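Local coordinates for protein geranylgeranyl pyrophosphate synthase (Corynebacterium glutamicum, PDB 3LMD) that probably makes isoprenoid diphosphates by condensing allylic and isopentenyl diphosphates with the help of divalent metal ions, as members of the FPP/GGPP synthase family do, at residues Y192-A205 / G229-D241. Numbering follows the deposited sequence. Where two conformers were deposited one is given.
Sequences YTNVIREKTGVLIA and GAAVGMIFQIVDD
M234 lays its sulfur against the backbone of helix 192-205, with SD 3.6 Å from R197 N. Bends at chi2 and chi3 fold the chain back, leaving CE beside the I196 side chain. The helices come this close where glycines line the interface: the axes approach to 7.1 Å at 141° between their directions, the CA atoms of G201 and G233 lie 4.2 Å apart, and A205 meets G229 in the same way. Farther along, I204 reaches over the G229–G233 turn, its CG2 against G229 O (3.4 Å) and its CD1 against G233 CA, while CD1 also approaches the F236 ring. Helices 188-214 and 219-246 are neighbours in the all-helical polyprenyl synthetase fold, in which F236 also packs against helix 21-27 and meets the ring of F77 edge-to-face. At the other end, Y192 swings its ring across with CG anti to the backbone N (chi1 165°), and OH gives a hydrogen bond to D241 OD2, which lies in the ring plane; its modelled length, 2.5 Å, is doubtful at face value. The ring and carboxylate are turned 59° apart. Q237 NE2 donates to the second oxygen, OD1, from above the carboxylate plane, so both oxygens of D241 are engaged.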
loop_
_atom_site.group_PDB
_atom_site.type_symbol
_atom_site.label_atom_id
_atom_site.label_comp_id
_atom_site.label_asym_id
_atom_site.label_seq_id
_atom_site.Cartn_x
_atom_site.Cartn_y
_atom_site.Cartn_z
ATOM N N TYR A 192 8.187 14.239 18.715
ATOM C CA TYR A 192 6.834 14.684 18.510
ATOM C C TYR A 192 6.779 15.496 17.234
ATOM O O TYR A 192 5.899 15.308 16.427
ATOM C CB TYR A 192 6.369 15.548 19.698
ATOM C CG TYR A 192 5.107 16.361 19.457
ATOM C CD1 TYR A 192 3.864 15.863 19.807
ATOM C CD2 TYR A 192 5.180 17.666 18.960
ATOM C CE1 TYR A 192 2.706 16.608 19.612
ATOM C CE2 TYR A 192 4.042 18.421 18.747
ATOM C CZ TYR A 192 2.804 17.894 19.094
ATOM O OH TYR A 192 1.658 18.637 18.900
ATOM N N THR A 193 7.729 16.403 17.062
ATOM C CA THR A 193 7.732 17.290 15.894
ATOM C C THR A 193 7.887 16.489 14.596
ATOM O O THR A 193 7.186 16.759 13.600
ATOM C CB THR A 193 8.850 18.343 15.979
ATOM O OG1 THR A 193 8.596 19.192 17.097
ATOM C CG2 THR A 193 8.898 19.208 14.690
ATOM N N ASN A 194 8.790 15.517 14.608
ATOM C CA ASN A 194 9.030 14.661 13.430
ATOM C C ASN A 194 7.815 13.831 13.081
ATOM O O ASN A 194 7.468 13.693 11.919
ATOM C CB ASN A 194 10.213 13.715 13.672
ATOM C CG ASN A 194 11.543 14.433 13.674
ATOM O OD1 ASN A 194 11.691 15.460 13.050
ATOM N ND2 ASN A 194 12.507 13.893 14.386
ATOM N N VAL A 195 7.172 13.251 14.097
ATOM C CA VAL A 195 5.948 12.510 13.853
ATOM C C VAL A 195 4.876 13.351 13.148
ATOM O O VAL A 195 4.308 12.899 12.150
ATOM C CB VAL A 195 5.382 11.875 15.123
ATOM C CG1 VAL A 195 3.984 11.297 14.825
ATOM C CG2 VAL A 195 6.339 10.756 15.620
ATOM N N ILE A 196 4.602 14.561 13.644
ATOM C CA ILE A 196 3.571 15.408 13.022
ATOM C C ILE A 196 3.971 15.857 11.616
ATOM O O ILE A 196 3.158 15.805 10.699
ATOM C CB ILE A 196 3.231 16.644 13.872
ATOM C CG1 ILE A 196 2.846 16.217 15.287
ATOM C CG2 ILE A 196 2.105 17.462 13.205
ATOM C CD1 ILE A 196 1.761 15.207 15.331
ATOM N N ARG A 197 5.217 16.267 11.443
ATOM C CA ARG A 197 5.700 16.672 10.102
ATOM C C ARG A 197 5.470 15.542 9.084
ATOM O O ARG A 197 5.018 15.783 7.954
ATOM C CB ARG A 197 7.190 17.019 10.147
ATOM C CG ARG A 197 7.767 17.502 8.815
ATOM C CD ARG A 197 9.296 17.807 8.928
ATOM N NE ARG A 197 10.010 16.710 9.589
ATOM C CZ ARG A 197 10.412 15.593 8.986
ATOM N NH1 ARG A 197 10.188 15.417 7.684
ATOM N NH2 ARG A 197 11.034 14.644 9.690
ATOM N N GLU A 198 5.798 14.306 9.475
ATOM C CA GLU A 198 5.680 13.150 8.565
ATOM C C GLU A 198 4.269 12.604 8.399
ATOM O O GLU A 198 3.817 12.363 7.279
ATOM C CB GLU A 198 6.615 12.012 9.003
ATOM C CG GLU A 198 8.085 12.428 8.902
ATOM C CD GLU A 198 9.001 11.499 9.684
ATOM O OE1 GLU A 198 8.502 10.745 10.535
ATOM O OE2 GLU A 198 10.223 11.557 9.473
ATOM N N LYS A 199 3.576 12.404 9.508
ATOM C CA LYS A 199 2.226 11.848 9.465
ATOM C C LYS A 199 1.195 12.796 8.914
ATOM O O LYS A 199 0.206 12.345 8.308
ATOM C CB LYS A 199 1.736 11.451 10.872
ATOM C CG LYS A 199 2.249 10.138 11.399
ATOM C CD LYS A 199 1.364 9.638 12.587
ATOM C CE LYS A 199 -0.018 9.142 12.158
ATOM N NZ LYS A 199 -0.781 8.596 13.362
ATOM N N THR A 200 1.369 14.092 9.166
ATOM C CA THR A 200 0.327 15.085 8.822
ATOM C C THR A 200 0.784 16.192 7.854
ATOM O O THR A 200 0.089 16.508 6.876
ATOM C CB THR A 200 -0.213 15.803 10.084
ATOM O OG1 THR A 200 -0.780 14.842 10.988
ATOM C CG2 THR A 200 -1.286 16.829 9.710
ATOM N N GLY A 201 1.924 16.812 8.142
ATOM C CA GLY A 201 2.349 17.971 7.335
ATOM C C GLY A 201 2.599 17.612 5.879
ATOM O O GLY A 201 2.231 18.386 4.965
ATOM N N VAL A 202 3.241 16.457 5.629
ATOM C CA VAL A 202 3.761 16.233 4.269
ATOM C C VAL A 202 2.625 16.084 3.264
ATOM O O VAL A 202 2.785 16.412 2.084
ATOM C CB VAL A 202 4.716 14.988 4.085
ATOM C CG1 VAL A 202 6.070 15.218 4.745
ATOM C CG2 VAL A 202 4.019 13.678 4.543
ATOM N N LEU A 203 1.487 15.575 3.703
ATOM C CA LEU A 203 0.401 15.357 2.746
ATOM C C LEU A 203 -0.353 16.656 2.439
ATOM O O LEU A 203 -0.851 16.848 1.324
ATOM C CB LEU A 203 -0.563 14.288 3.244
ATOM C CG LEU A 203 -1.636 13.788 2.271
ATOM C CD1 LEU A 203 -1.079 13.254 0.922
ATOM C CD2 LEU A 203 -2.389 12.642 3.031
ATOM N N ILE A 204 -0.439 17.545 3.419
ATOM C CA ILE A 204 -1.033 18.863 3.157
ATOM C C ILE A 204 -0.091 19.653 2.243
ATOM O O ILE A 204 -0.537 20.282 1.279
ATOM C CB ILE A 204 -1.323 19.603 4.481
ATOM C CG1 ILE A 204 -2.350 18.799 5.291
ATOM C CG2 ILE A 204 -1.870 21.007 4.238
ATOM C CD1 ILE A 204 -2.491 19.312 6.719
ATOM N N ALA A 205 1.210 19.589 2.521
ATOM C CA ALA A 205 2.228 20.169 1.648
ATOM C C ALA A 205 2.074 19.623 0.231
ATOM O O ALA A 205 2.171 20.374 -0.743
ATOM C CB ALA A 205 3.663 19.889 2.179
ATOM N N GLY A 229 1.699 24.645 3.076
ATOM C CA GLY A 229 0.918 23.473 3.522
ATOM C C GLY A 229 1.656 22.727 4.642
ATOM O O GLY A 229 1.028 22.270 5.603
ATOM N N ALA A 230 2.975 22.582 4.539
ATOM C CA ALA A 230 3.725 21.928 5.631
ATOM C C ALA A 230 3.560 22.663 6.961
ATOM O O ALA A 230 3.310 22.040 8.020
ATOM C CB ALA A 230 5.223 21.790 5.281
ATOM N N ALA A 231 3.661 23.988 6.908
ATOM C CA ALA A 231 3.589 24.808 8.121
ATOM C C ALA A 231 2.187 24.758 8.723
ATOM O O ALA A 231 2.021 24.647 9.939
ATOM C CB ALA A 231 4.011 26.267 7.799
ATOM N N VAL A 232 1.175 24.824 7.860
ATOM C CA VAL A 232 -0.205 24.731 8.308
ATOM C C VAL A 232 -0.523 23.365 8.953
ATOM O O VAL A 232 -1.238 23.289 9.953
ATOM C CB VAL A 232 -1.161 24.996 7.137
ATOM C CG1 VAL A 232 -2.443 24.205 7.291
ATOM C CG2 VAL A 232 -1.431 26.471 7.067
ATOM N N GLY A 233 0.017 22.305 8.388
ATOM C CA GLY A 233 -0.139 20.950 9.009
ATOM C C GLY A 233 0.364 20.954 10.445
ATOM O O GLY A 233 -0.270 20.363 11.338
ATOM N N MET A 234 1.524 21.581 10.677
ATOM C CA MET A 234 2.055 21.692 12.051
ATOM C C MET A 234 1.106 22.492 12.947
ATOM O O MET A 234 0.815 22.089 14.074
ATOM C CB MET A 234 3.469 22.327 12.054
ATOM C CG MET A 234 4.559 21.555 11.253
ATOM S SD MET A 234 4.907 19.861 11.914
ATOM C CE MET A 234 4.863 20.237 13.739
ATOM N N ILE A 235 0.649 23.644 12.458
ATOM C CA ILE A 235 -0.270 24.483 13.211
ATOM C C ILE A 235 -1.531 23.714 13.575
ATOM O O ILE A 235 -1.945 23.722 14.739
ATOM C CB ILE A 235 -0.611 25.755 12.427
ATOM C CG1 ILE A 235 0.636 26.645 12.302
ATOM C CG2 ILE A 235 -1.795 26.517 13.066
ATOM C CD1 ILE A 235 0.418 27.816 11.280
ATOM N N PHE A 236 -2.135 23.017 12.610
ATOM C CA PHE A 236 -3.381 22.272 12.905
ATOM C C PHE A 236 -3.209 21.309 14.073
ATOM O O PHE A 236 -4.052 21.240 14.954
ATOM C CB PHE A 236 -3.855 21.453 11.682
ATOM C CG PHE A 236 -4.454 22.293 10.569
ATOM C CD1 PHE A 236 -4.834 23.592 10.789
ATOM C CD2 PHE A 236 -4.651 21.755 9.308
ATOM C CE1 PHE A 236 -5.387 24.367 9.760
ATOM C CE2 PHE A 236 -5.198 22.523 8.285
ATOM C CZ PHE A 236 -5.564 23.828 8.521
ATOM N N GLN A 237 -2.140 20.517 14.034
ATOM C CA GLN A 237 -1.962 19.461 15.022
ATOM C C GLN A 237 -1.583 20.035 16.408
ATOM O O GLN A 237 -2.064 19.558 17.419
ATOM C CB GLN A 237 -0.880 18.475 14.566
ATOM C CG GLN A 237 -0.797 17.257 15.494
ATOM C CD GLN A 237 -2.113 16.484 15.501
ATOM O OE1 GLN A 237 -2.488 15.918 14.488
ATOM N NE2 GLN A 237 -2.844 16.510 16.627
ATOM N N ILE A 238 -0.691 21.023 16.455
ATOM C CA ILE A 238 -0.332 21.583 17.746
ATOM C C ILE A 238 -1.543 22.289 18.371
ATOM O O ILE A 238 -1.800 22.160 19.574
ATOM C CB ILE A 238 0.869 22.553 17.654
ATOM C CG1 ILE A 238 2.104 21.798 17.120
ATOM C CG2 ILE A 238 1.181 23.109 19.094
ATOM C CD1 ILE A 238 3.244 22.672 16.735
ATOM N N VAL A 239 -2.301 23.023 17.557
ATOM C CA VAL A 239 -3.457 23.724 18.074
ATOM C C VAL A 239 -4.467 22.694 18.634
ATOM O O VAL A 239 -5.012 22.882 19.726
ATOM C CB VAL A 239 -4.120 24.664 16.998
ATOM C CG1 VAL A 239 -5.539 25.065 17.439
ATOM C CG2 VAL A 239 -3.270 25.948 16.779
ATOM N N ASP A 240 -4.705 21.609 17.893
ATOM C CA ASP A 240 -5.582 20.522 18.368
ATOM C C ASP A 240 -5.088 19.970 19.718
ATOM O O ASP A 240 -5.880 19.662 20.635
ATOM C CB ASP A 240 -5.602 19.354 17.358
ATOM C CG ASP A 240 -6.540 19.588 16.183
ATOM O OD1 ASP A 240 -7.296 20.580 16.186
ATOM O OD2 ASP A 240 -6.530 18.753 15.252
ATOM N N ASP A 241 -3.780 19.783 19.813
ATOM C CA ASP A 241 -3.183 19.214 21.025
ATOM C C ASP A 241 -3.331 20.142 22.225
ATOM O O ASP A 241 -3.608 19.680 23.329
ATOM C CB ASP A 241 -1.704 18.831 20.803
ATOM C CG ASP A 241 -1.543 17.643 19.852
ATOM O OD1 ASP A 241 -2.528 16.934 19.603
ATOM O OD2 ASP A 241 -0.435 17.428 19.328
#